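PDB 5D2H: 4-oxalocrotonate decarboxylase NahK from Pseudomonas putida, which decarboxylates (3E)-2-oxohex-3-enedioate to 2-oxopent-4-enoate and carbon dioxide in the breakdown of aromatic hydrocarbons. Local coordinates for residues 84-89 / 99-104; 128-133 / 250-255; 159-164 / 182-187; 62-67 / 177-182. The protein carries 1 engineered substitution. All blocks are in the same frame, centred on the assembly; numbering follows the deposited sequence.

From the N terminus, helix 58-74 supplies 62-67, the first half of interaction 4. Before that contact closes, interaction 1 opens and closes a short loop, pairing 84-89 with 99-104 around helix 89-95. Strand 126-135 then opens interaction 2 and strand 153-163 opens interaction 3. Residues 177-182 return to helix 58-74 and complete interaction 4, which therefore crosses interactions 2 and 3. Immediately afterwards 182-187 closes interaction 3, with Ala182 common to both contacts. Interaction 2 closes last, at 250-255, and its long loop encloses interaction 3. Interactions 1, 2 and 3 join strands of one mixed sheet around magnesium and 2-oxoglutarate; interaction 4 packs two helices beside it.

Interaction 1: 84-89 / 99-104; sequences MGLTSW and TPIYGF. With AKG (2-oxoglutaric acid), chain C; EDO (1,2-ethanediol), chain D.
Bends at chi2 (-59°) and chi3 (-70°) curl the Met84 chain across the adjoining strand, bringing SD to 3.7 Å from Tyr102 CB and CE to 3.7 Å from Pro100 CB. Helix 227-239 packs on this side, where Ser230 and Leu234 touch Met84. Ile101 points to the other face. Its CG1 lies between the backbone N and the carbonyl carbon (chi1 57°), a position that sets it 3.5 Å from Gly85 O, while CG2 meets Leu86 CD1 at 3.9 Å. The backbones are joined by a reciprocal pair of nearly straight bonds, Gly85 N to Ile101 O at 2.6 Å and Ile101 N to Gly85 O at 2.8 Å. Gly85 is pressed between Ile101 and the ligand, and a CB here would collide with both Ile101 CG1 and 2-oxoglutarate C4. Just past the paired residues the chain turns at Leu86, whose N donates to O3 of the distal ligand carboxylate at 3.0 Å. Lys83, one residue before Met84, binds the same ligand through NZ. The end of strand 79-85 and the turn at Leu86 thus line the 2-oxoglutarate pocket, backed by antiparallel strand 101-106, in this hydratase/decarboxylase family member with the fumarylacetoacetate hydrolase fold.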
# COMPACT_ATOMS: atom_id res chain seq x y z
N MET A 84 -2.20 -2.45 -0.87
CA MET A 84 -2.42 -2.84 -2.25
C MET A 84 -2.02 -1.70 -3.16
O MET A 84 -2.34 -0.55 -2.88
CB MET A 84 -3.88 -3.18 -2.51
CG MET A 84 -4.41 -4.28 -1.65
SD MET A 84 -3.43 -5.74 -1.95
CE MET A 84 -3.92 -6.18 -3.61
N GLY A 85 -1.34 -2.03 -4.25
CA GLY A 85 -1.02 -1.06 -5.27
C GLY A 85 -1.63 -1.44 -6.60
O GLY A 85 -1.98 -2.62 -6.82
N LEU A 86 -1.75 -0.47 -7.50
CA LEU A 86 -2.26 -0.74 -8.85
C LEU A 86 -3.67 -1.31 -8.76
O LEU A 86 -3.98 -2.33 -9.39
CB LEU A 86 -1.35 -1.71 -9.58
CG LEU A 86 0.02 -1.14 -9.95
CD1 LEU A 86 0.81 -2.15 -10.76
CD2 LEU A 86 -0.16 0.16 -10.72
N THR A 87 -4.52 -0.67 -7.96
CA THR A 87 -5.88 -1.14 -7.75
C THR A 87 -6.80 -0.38 -8.69
O THR A 87 -7.91 -0.02 -8.32
CB THR A 87 -6.36 -0.88 -6.32
OG1 THR A 87 -6.12 0.50 -5.98
CG2 THR A 87 -5.61 -1.78 -5.33
N SER A 88 -6.31 -0.12 -9.89
CA SER A 88 -7.08 0.57 -10.90
C SER A 88 -6.98 -0.21 -12.19
O SER A 88 -5.87 -0.49 -12.67
CB SER A 88 -6.54 1.98 -11.11
OG SER A 88 -6.93 2.48 -12.37
N TRP A 89 -8.12 -0.59 -12.76
CA TRP A 89 -8.10 -1.33 -14.01
C TRP A 89 -7.39 -0.53 -15.08
O TRP A 89 -6.60 -1.07 -15.85
CB TRP A 89 -9.51 -1.73 -14.45
CG TRP A 89 -10.13 -2.70 -13.49
CD1 TRP A 89 -11.27 -2.52 -12.76
CD2 TRP A 89 -9.63 -4.01 -13.15
NE1 TRP A 89 -11.52 -3.64 -11.99
CE2 TRP A 89 -10.52 -4.56 -12.20
CE3 TRP A 89 -8.53 -4.76 -13.55
CZ2 TRP A 89 -10.34 -5.83 -11.66
CZ3 TRP A 89 -8.35 -6.01 -13.01
CH2 TRP A 89 -9.24 -6.54 -12.07
N THR A 99 -2.99 -7.72 -12.66
CA THR A 99 -3.44 -7.73 -11.27
C THR A 99 -2.86 -6.57 -10.48
O THR A 99 -1.88 -5.96 -10.90
CB THR A 99 -3.02 -9.03 -10.54
OG1 THR A 99 -1.60 -9.02 -10.32
CG2 THR A 99 -3.40 -10.27 -11.34
N PRO A 100 -3.45 -6.28 -9.32
CA PRO A 100 -2.82 -5.34 -8.40
C PRO A 100 -1.47 -5.88 -7.95
O PRO A 100 -1.07 -7.00 -8.32
CB PRO A 100 -3.78 -5.31 -7.20
CG PRO A 100 -5.09 -5.71 -7.77
CD PRO A 100 -4.77 -6.72 -8.84
N ILE A 101 -0.78 -5.09 -7.15
CA ILE A 101 0.40 -5.56 -6.46
C ILE A 101 0.15 -5.28 -4.99
O ILE A 101 -0.79 -4.55 -4.65
CB ILE A 101 1.65 -4.79 -6.89
CG1 ILE A 101 1.46 -3.30 -6.65
CG2 ILE A 101 1.96 -5.05 -8.37
CD1 ILE A 101 2.74 -2.50 -6.82
N TYR A 102 0.97 -5.86 -4.13
CA TYR A 102 0.82 -5.62 -2.70
C TYR A 102 2.18 -5.39 -2.07
O TYR A 102 3.21 -5.69 -2.66
CB TYR A 102 0.10 -6.79 -2.01
CG TYR A 102 0.88 -8.09 -1.99
CD1 TYR A 102 1.86 -8.33 -1.02
CD2 TYR A 102 0.62 -9.09 -2.92
CE1 TYR A 102 2.57 -9.50 -1.00
CE2 TYR A 102 1.33 -10.27 -2.91
CZ TYR A 102 2.30 -10.48 -1.95
OH TYR A 102 3.01 -11.66 -1.94
N GLY A 103 2.16 -4.82 -0.88
CA GLY A 103 3.36 -4.69 -0.09
C GLY A 103 2.95 -4.85 1.35
O GLY A 103 1.76 -4.93 1.65
N PHE A 104 3.93 -4.92 2.25
CA PHE A 104 3.63 -5.07 3.66
C PHE A 104 3.80 -3.74 4.38
O PHE A 104 4.46 -2.82 3.87
CB PHE A 104 4.53 -6.13 4.29
CG PHE A 104 5.97 -5.74 4.32
CD1 PHE A 104 6.49 -5.03 5.40
CD2 PHE A 104 6.80 -6.03 3.26
CE1 PHE A 104 7.81 -4.66 5.42
CE2 PHE A 104 8.12 -5.66 3.26
CZ PHE A 104 8.63 -4.98 4.35
C1 AKG C . 0.28 2.25 -3.99
O1 AKG C . -0.72 2.49 -4.70
O2 AKG C . 0.17 2.07 -2.75
C2 AKG C . 1.62 2.21 -4.59
O5 AKG C . 2.55 2.68 -3.95
C3 AKG C . 1.97 1.65 -5.96
C4 AKG C . 0.79 1.30 -6.86
C5 AKG C . 0.16 2.50 -7.53
O3 AKG C . -1.06 2.41 -7.77
O4 AKG C . 0.85 3.52 -7.83
C1 EDO D . 2.78 -13.23 -6.44
O1 EDO D . 2.35 -12.58 -7.65
C2 EDO D . 2.06 -12.60 -5.24
O2 EDO D . 2.43 -13.24 -4.00

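Interaction 2: 128-133 / 250-255; sequences EAEISV and FIMTGG. With MG (magnesium ion), chain B; AKG (2-oxoglutaric acid), chain C.
This is a buried antiparallel strand pairing in the mixed sheet, joining strand 126-135 to the short strand 250-252 and running on into the metal site. Val133 and Ile251 form the hydrogen-bonded pair, with Val133 N to Ile251 O and Ile251 N to Val133 O. Farther along, Ile131 O is gripped twice by Thr253: OG1 donates in the carbonyl plane at 2.5 Å, and N adds a longer bond at 3.2 Å. At the end away from the metal, the Phe250 ring leans obliquely on Ser132, CE1 lying 3.4 Å from Ser132 CB, and meets the ring of Phe187, while Ser132 OG bonds to Thr159 OG1. With an alanine at Phe250, a gap would probably open beside Ser132 CB and the Phe187 ring would lose this aromatic contact. Toward the ligand strand 126-135 carries the Glu-X-Glu pair characteristic of metal-binding members of the fumarylacetoacetate hydrolase family: Glu128 OE2 binds magnesium at 1.9 Å and Glu130 OE1 at 2.0 Å, with Glu161 the third carboxylate. The other Glu130 oxygen, OE2, accepts a 2.6 Å bond from a metal-bound water and a weak one from Gly254 N, two contacts that restrict rotation of the carboxylate. Gly255 passes close to Glu128, where a CB would run into OE1.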
# COMPACT_ATOMS: atom_id res chain seq x y z
N GLU A 128 -1.97 9.25 -0.21
CA GLU A 128 -3.18 8.82 -0.89
C GLU A 128 -4.24 8.45 0.14
O GLU A 128 -3.92 7.99 1.24
CB GLU A 128 -2.89 7.65 -1.84
CG GLU A 128 -1.98 6.59 -1.28
CD GLU A 128 -1.58 5.55 -2.30
OE1 GLU A 128 -1.90 5.70 -3.50
OE2 GLU A 128 -0.94 4.56 -1.89
N ALA A 129 -5.49 8.71 -0.22
CA ALA A 129 -6.64 8.39 0.63
C ALA A 129 -7.10 6.98 0.33
O ALA A 129 -7.34 6.62 -0.83
CB ALA A 129 -7.77 9.37 0.39
N GLU A 130 -7.23 6.18 1.38
CA GLU A 130 -7.60 4.79 1.21
C GLU A 130 -8.60 4.40 2.28
O GLU A 130 -8.78 5.10 3.28
CB GLU A 130 -6.37 3.88 1.28
CG GLU A 130 -5.20 4.34 0.42
CD GLU A 130 -4.18 3.24 0.12
OE1 GLU A 130 -3.04 3.59 -0.24
OE2 GLU A 130 -4.50 2.04 0.22
N ILE A 131 -9.24 3.27 2.06
CA ILE A 131 -10.04 2.66 3.10
C ILE A 131 -9.40 1.32 3.40
O ILE A 131 -9.09 0.55 2.49
CB ILE A 131 -11.53 2.53 2.68
CG1 ILE A 131 -12.34 1.88 3.80
CG2 ILE A 131 -11.68 1.79 1.37
CD1 ILE A 131 -12.50 2.82 5.02
N SER A 132 -9.14 1.07 4.68
CA SER A 132 -8.55 -0.19 5.09
C SER A 132 -9.62 -1.06 5.69
O SER A 132 -10.67 -0.57 6.12
CB SER A 132 -7.44 0.04 6.10
OG SER A 132 -6.50 0.96 5.57
N VAL A 133 -9.36 -2.36 5.71
CA VAL A 133 -10.23 -3.29 6.40
C VAL A 133 -9.40 -4.07 7.40
O VAL A 133 -8.19 -4.26 7.22
CB VAL A 133 -10.91 -4.28 5.43
CG1 VAL A 133 -11.76 -3.55 4.42
CG2 VAL A 133 -9.86 -5.15 4.73
N PHE A 250 -4.84 -6.43 8.79
CA PHE A 250 -5.11 -5.05 8.40
C PHE A 250 -4.63 -4.83 6.96
O PHE A 250 -3.47 -5.05 6.64
CB PHE A 250 -4.39 -4.10 9.34
CG PHE A 250 -4.44 -2.67 8.92
CD1 PHE A 250 -5.53 -1.88 9.23
CD2 PHE A 250 -3.37 -2.10 8.23
CE1 PHE A 250 -5.56 -0.54 8.85
CE2 PHE A 250 -3.40 -0.76 7.85
CZ PHE A 250 -4.50 0.01 8.16
N ILE A 251 -5.54 -4.39 6.11
CA ILE A 251 -5.27 -4.27 4.69
C ILE A 251 -5.68 -2.91 4.17
O ILE A 251 -6.86 -2.55 4.23
CB ILE A 251 -6.09 -5.32 3.88
CG1 ILE A 251 -5.77 -6.74 4.35
CG2 ILE A 251 -5.81 -5.19 2.39
CD1 ILE A 251 -6.85 -7.73 3.98
N MET A 252 -4.73 -2.17 3.62
CA MET A 252 -5.04 -0.92 2.94
C MET A 252 -5.43 -1.25 1.50
O MET A 252 -4.61 -1.75 0.75
CB MET A 252 -3.85 0.02 2.99
CG MET A 252 -3.35 0.24 4.43
SD MET A 252 -2.06 1.50 4.53
CE MET A 252 -2.90 2.81 3.66
N THR A 253 -6.67 -0.96 1.12
CA THR A 253 -7.24 -1.55 -0.10
C THR A 253 -6.88 -0.83 -1.40
O THR A 253 -7.11 -1.37 -2.48
CB THR A 253 -8.79 -1.71 -0.02
OG1 THR A 253 -9.41 -0.43 0.16
CG2 THR A 253 -9.17 -2.63 1.14
N GLY A 254 -6.32 0.37 -1.31
CA GLY A 254 -5.83 1.05 -2.49
C GLY A 254 -6.15 2.53 -2.56
O GLY A 254 -7.07 3.02 -1.90
N GLY A 255 -5.39 3.25 -3.38
CA GLY A 255 -5.57 4.68 -3.53
C GLY A 255 -6.91 5.02 -4.15
O GLY A 255 -7.22 4.60 -5.26
MG MG B . -1.54 2.85 -1.32
C1 AKG C . 0.28 2.25 -3.99
O1 AKG C . -0.72 2.49 -4.70
O2 AKG C . 0.17 2.07 -2.75
C2 AKG C . 1.62 2.21 -4.59
O5 AKG C . 2.55 2.68 -3.95
C3 AKG C . 1.97 1.65 -5.96
C4 AKG C . 0.79 1.30 -6.86
C5 AKG C . 0.16 2.50 -7.53
O3 AKG C . -1.06 2.41 -7.77
O4 AKG C . 0.85 3.52 -7.83
O HOH W 1 -2.29 1.06 -0.79
O HOH W 2 -9.20 2.03 -0.68
O HOH W 3 -2.62 2.82 -3.12

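Interaction 3: 159-164 / 182-187; sequences TVEVID and ASSTRF. With MG (magnesium ion), chain B; AKG (2-oxoglutaric acid), chain C.
Arg186 O is held by Val162 N at 2.7 Å, the donor standing well above the carbonyl plane, and also lies within bonding distance of a water that contacts Glu161 OE2. Val162 and Arg186 are a hydrogen-bonded antiparallel pair, closed by Arg186 N to Val162 O, that joins strands 153-163 and 184-189 in the mixed sheet of the fumarylacetoacetate hydrolase fold. Beyond it the register slips by one residue, Asp164 N bonding to Ser183 O at 2.8 Å, which is consistent with a beta bulge at Thr185.

On the metal-facing side Glu161 extends with CG anti to the backbone N (chi1 -168°), passing Arg186 O at 3.3 Å from CG and delivering OE1 to magnesium at 2.0 Å. OE2 forms a salt bridge with Lys83, which also binds 2-oxoglutarate, and this second-shell charge probably steadies the carboxylate. Ile163 CG2 lies 3.6 Å from the keto oxygen O5 of 2-oxoglutarate, so the strand end also lines the pocket. On the opposite face Val162 CB packs against Arg186 CB at 3.7 Å, their chains crossing.

Farther from the metal, Thr159 CG2 lies obliquely against the Phe187 ring. Asp164 OD2 and OD1 accept hydrogen bonds from the backbone N of Ile123 and of His124, respectively, while its CB packs on Thr185 CG2. Asp164 OD2 and Thr185 OG1 are bridged by one water, 2.7 Å from each oxygen.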
# COMPACT_ATOMS: atom_id res chain seq x y z
N THR A 159 -7.83 5.33 6.09
CA THR A 159 -6.39 5.32 6.21
C THR A 159 -5.77 6.11 5.07
O THR A 159 -6.12 5.92 3.91
CB THR A 159 -5.82 3.90 6.17
OG1 THR A 159 -6.53 3.08 7.12
CG2 THR A 159 -4.31 3.93 6.51
N VAL A 160 -4.86 7.00 5.42
CA VAL A 160 -4.10 7.70 4.41
C VAL A 160 -2.74 7.03 4.35
O VAL A 160 -2.13 6.76 5.38
CB VAL A 160 -3.95 9.18 4.78
CG1 VAL A 160 -2.94 9.85 3.88
CG2 VAL A 160 -5.32 9.88 4.71
N GLU A 161 -2.29 6.70 3.15
CA GLU A 161 -0.96 6.12 3.03
C GLU A 161 0.00 7.21 2.62
O GLU A 161 -0.35 8.11 1.85
CB GLU A 161 -0.92 4.97 2.02
CG GLU A 161 0.39 4.19 2.12
CD GLU A 161 0.52 3.01 1.17
OE1 GLU A 161 -0.27 2.89 0.21
OE2 GLU A 161 1.45 2.19 1.39
N VAL A 162 1.21 7.15 3.17
CA VAL A 162 2.29 7.93 2.61
C VAL A 162 3.15 6.94 1.85
O VAL A 162 3.69 5.99 2.41
CB VAL A 162 3.10 8.68 3.69
CG1 VAL A 162 4.15 9.58 3.03
CG2 VAL A 162 2.17 9.52 4.56
N ILE A 163 3.22 7.13 0.54
CA ILE A 163 4.04 6.27 -0.28
C ILE A 163 5.26 7.06 -0.70
O ILE A 163 5.22 8.28 -0.78
CB ILE A 163 3.28 5.74 -1.51
CG1 ILE A 163 2.76 6.90 -2.36
CG2 ILE A 163 2.16 4.77 -1.06
CD1 ILE A 163 2.10 6.47 -3.65
N ASP A 164 6.35 6.35 -0.92
CA ASP A 164 7.61 7.02 -1.19
C ASP A 164 8.47 6.01 -1.90
O ASP A 164 9.11 5.17 -1.27
CB ASP A 164 8.24 7.48 0.13
CG ASP A 164 9.44 8.39 -0.07
OD1 ASP A 164 9.49 9.10 -1.10
OD2 ASP A 164 10.33 8.40 0.80
N ALA A 182 6.18 -1.97 -2.86
CA ALA A 182 5.07 -1.15 -3.33
C ALA A 182 5.18 0.27 -2.77
O ALA A 182 4.17 0.92 -2.48
CB ALA A 182 3.74 -1.79 -2.92
N SER A 183 6.42 0.74 -2.58
CA SER A 183 6.66 2.14 -2.19
C SER A 183 6.11 2.49 -0.80
O SER A 183 5.92 3.66 -0.46
CB SER A 183 6.06 3.09 -3.23
OG SER A 183 6.46 2.73 -4.54
N SER A 184 5.85 1.47 0.02
CA SER A 184 5.25 1.75 1.32
C SER A 184 6.24 2.51 2.18
O SER A 184 7.46 2.37 2.01
CB SER A 184 4.84 0.45 2.02
OG SER A 184 4.11 -0.38 1.13
N THR A 185 5.73 3.31 3.11
CA THR A 185 6.62 4.02 4.02
C THR A 185 5.92 4.56 5.28
O THR A 185 6.46 4.45 6.38
CB THR A 185 7.46 5.11 3.30
OG1 THR A 185 8.68 5.31 4.01
CG2 THR A 185 6.69 6.42 3.20
N ARG A 186 4.73 5.12 5.13
CA ARG A 186 3.92 5.45 6.30
C ARG A 186 2.46 5.23 5.99
O ARG A 186 2.05 5.23 4.82
CB ARG A 186 4.13 6.91 6.75
CG ARG A 186 5.56 7.31 7.05
CD ARG A 186 6.05 6.86 8.42
NE ARG A 186 7.37 7.40 8.71
CZ ARG A 186 8.52 6.85 8.32
NH1 ARG A 186 8.53 5.72 7.62
NH2 ARG A 186 9.68 7.43 8.63
N PHE A 187 1.66 5.04 7.03
CA PHE A 187 0.22 5.04 6.89
C PHE A 187 -0.39 5.69 8.13
O PHE A 187 0.12 5.54 9.23
CB PHE A 187 -0.35 3.64 6.65
CG PHE A 187 -0.26 2.71 7.84
CD1 PHE A 187 0.85 1.91 8.04
CD2 PHE A 187 -1.31 2.62 8.75
CE1 PHE A 187 0.93 1.05 9.13
CE2 PHE A 187 -1.24 1.75 9.83
CZ PHE A 187 -0.12 0.97 10.02
MG MG B . -1.54 2.85 -1.32
C1 AKG C . 0.28 2.25 -3.99
O1 AKG C . -0.72 2.49 -4.70
O2 AKG C . 0.17 2.07 -2.75
C2 AKG C . 1.62 2.21 -4.59
O5 AKG C . 2.55 2.68 -3.95
C3 AKG C . 1.97 1.65 -5.96
C4 AKG C . 0.79 1.30 -6.86
C5 AKG C . 0.16 2.50 -7.53
O3 AKG C . -1.06 2.41 -7.77
O4 AKG C . 0.85 3.52 -7.83
O HOH W 4 2.96 2.94 3.52
O HOH W 5 10.53 6.12 2.27
O HOH W 1 -2.29 1.06 -0.79
O HOH W 3 -2.62 2.82 -3.12

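Interaction 4: 62-67 / 177-182; sequences YDVQWE and VVADNA. With AKG (2-oxoglutaric acid), chain C.
Tyr62 and Val178 cross at about a right angle, the methyl CG1 of Val178 sitting almost centrally over one ring face, 3.5 Å from the Tyr62 centroid. This CH-pi contact belongs to a helix-to-helix packing in which helix 58-74 meets the C-terminal end of helix 174-179. The Tyr62 ring is also stacked with Tyr102, and its OH bonds to Tyr102 N, which is likely to hold the ring in the orientation that presents this face to the valine. Two residues on, Val64 CG1 abuts Ala179 CB at 3.9 Å. Beside these apolar contacts a fully stretched Gln65 (chi1 177°) reaches across to the other helix, and NE2 gives Val178 O a nearly straight bond of 2.9 Å, the acceptor lying in the plane of the Gln65 amide. Asn181 N reaches the same oxygen from the opposite face of the carbonyl, and Gln65 NE2 also bonds to Tyr102 O. A leucine in place of Gln65 would probably leave Val178 O with the helix-end bond alone and Tyr102 O without this donor. The Gln65 and Asn181 amides are turned 66° apart, with Asn181 OD1 3.4 Å from Gln65 CD and bonded to Phe104 N. Asn181 is the C-prime residue of a Schellman motif, closed by Ala182 N donating to Val177 O at 2.7 Å.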
# COMPACT_ATOMS: atom_id res chain seq x y z
N TYR A 62 8.84 -10.18 -5.82
CA TYR A 62 8.27 -10.53 -4.52
C TYR A 62 9.29 -11.25 -3.63
O TYR A 62 9.28 -11.07 -2.41
CB TYR A 62 6.96 -11.33 -4.69
CG TYR A 62 5.77 -10.45 -4.99
CD1 TYR A 62 5.20 -9.64 -4.01
CD2 TYR A 62 5.21 -10.41 -6.27
CE1 TYR A 62 4.11 -8.83 -4.28
CE2 TYR A 62 4.11 -9.61 -6.54
CZ TYR A 62 3.57 -8.83 -5.54
OH TYR A 62 2.49 -8.01 -5.79
N ASP A 63 10.16 -12.06 -4.21
CA ASP A 63 11.23 -12.65 -3.43
C ASP A 63 12.01 -11.53 -2.76
O ASP A 63 12.32 -11.59 -1.56
CB ASP A 63 12.19 -13.46 -4.29
CG ASP A 63 11.64 -14.82 -4.69
OD1 ASP A 63 10.53 -15.18 -4.23
OD2 ASP A 63 12.33 -15.52 -5.45
N VAL A 64 12.32 -10.50 -3.54
CA VAL A 64 13.05 -9.37 -2.97
C VAL A 64 12.22 -8.69 -1.88
O VAL A 64 12.71 -8.45 -0.78
CB VAL A 64 13.47 -8.37 -4.06
CG1 VAL A 64 13.95 -7.06 -3.44
CG2 VAL A 64 14.57 -8.99 -4.93
N GLN A 65 10.96 -8.41 -2.18
CA GLN A 65 10.13 -7.71 -1.20
C GLN A 65 10.02 -8.52 0.07
O GLN A 65 10.17 -7.98 1.17
CB GLN A 65 8.73 -7.44 -1.74
CG GLN A 65 7.85 -6.78 -0.71
CD GLN A 65 6.40 -6.75 -1.12
OE1 GLN A 65 5.55 -7.31 -0.44
NE2 GLN A 65 6.12 -6.09 -2.24
N TRP A 66 9.74 -9.81 -0.06
CA TRP A 66 9.62 -10.66 1.12
C TRP A 66 10.92 -10.76 1.91
O TRP A 66 10.88 -10.94 3.12
CB TRP A 66 9.10 -12.05 0.76
CG TRP A 66 7.60 -12.09 0.57
CD1 TRP A 66 6.90 -11.72 -0.54
CD2 TRP A 66 6.63 -12.54 1.53
NE1 TRP A 66 5.55 -11.90 -0.33
CE2 TRP A 66 5.36 -12.40 0.93
CE3 TRP A 66 6.70 -13.03 2.84
CZ2 TRP A 66 4.18 -12.75 1.58
CZ3 TRP A 66 5.53 -13.38 3.49
CH2 TRP A 66 4.29 -13.24 2.86
N GLU A 67 12.06 -10.66 1.24
CA GLU A 67 13.33 -10.72 1.95
C GLU A 67 13.53 -9.42 2.75
O GLU A 67 14.07 -9.43 3.86
CB GLU A 67 14.48 -10.97 0.98
CG GLU A 67 15.87 -10.63 1.49
CD GLU A 67 16.35 -11.52 2.64
OE1 GLU A 67 15.67 -12.50 3.00
OE2 GLU A 67 17.44 -11.22 3.18
N VAL A 177 8.75 -1.52 -8.40
CA VAL A 177 7.92 -1.03 -7.29
C VAL A 177 7.64 -2.17 -6.32
O VAL A 177 7.74 -2.00 -5.11
CB VAL A 177 6.64 -0.35 -7.80
CG1 VAL A 177 5.65 -0.13 -6.67
CG2 VAL A 177 7.00 0.99 -8.46
N VAL A 178 7.32 -3.35 -6.85
CA VAL A 178 7.09 -4.50 -6.00
C VAL A 178 8.31 -4.79 -5.15
O VAL A 178 8.20 -4.95 -3.93
CB VAL A 178 6.72 -5.75 -6.81
CG1 VAL A 178 6.85 -7.00 -5.94
CG2 VAL A 178 5.31 -5.61 -7.37
N ALA A 179 9.48 -4.83 -5.79
CA ALA A 179 10.74 -5.09 -5.08
C ALA A 179 10.96 -4.05 -3.98
O ALA A 179 11.50 -4.36 -2.92
CB ALA A 179 11.92 -5.10 -6.06
N ASP A 180 10.51 -2.83 -4.24
CA ASP A 180 10.59 -1.73 -3.27
C ASP A 180 9.34 -1.69 -2.38
O ASP A 180 8.91 -0.63 -1.94
CB ASP A 180 10.79 -0.41 -4.03
CG ASP A 180 10.96 0.79 -3.11
OD1 ASP A 180 11.56 0.64 -2.03
OD2 ASP A 180 10.48 1.89 -3.47
N ASN A 181 8.75 -2.86 -2.12
CA ASN A 181 7.62 -2.97 -1.19
C ASN A 181 6.46 -2.05 -1.56
O ASN A 181 5.83 -1.43 -0.70
CB ASN A 181 8.07 -2.68 0.25
CG ASN A 181 7.05 -3.14 1.28
OD1 ASN A 181 6.30 -4.09 1.05
ND2 ASN A 181 7.01 -2.45 2.42
N ALA A 182 6.18 -1.97 -2.86
CA ALA A 182 5.07 -1.15 -3.33
C ALA A 182 5.18 0.27 -2.77
O ALA A 182 4.17 0.92 -2.48
CB ALA A 182 3.74 -1.79 -2.92
C1 AKG C . 0.28 2.25 -3.99
O1 AKG C . -0.72 2.49 -4.70
O2 AKG C . 0.17 2.07 -2.75
C2 AKG C . 1.62 2.21 -4.59
O5 AKG C . 2.55 2.68 -3.95
C3 AKG C . 1.97 1.65 -5.96
C4 AKG C . 0.79 1.30 -6.86
C5 AKG C . 0.16 2.50 -7.53
O3 AKG C . -1.06 2.41 -7.77
O4 AKG C . 0.85 3.52 -7.83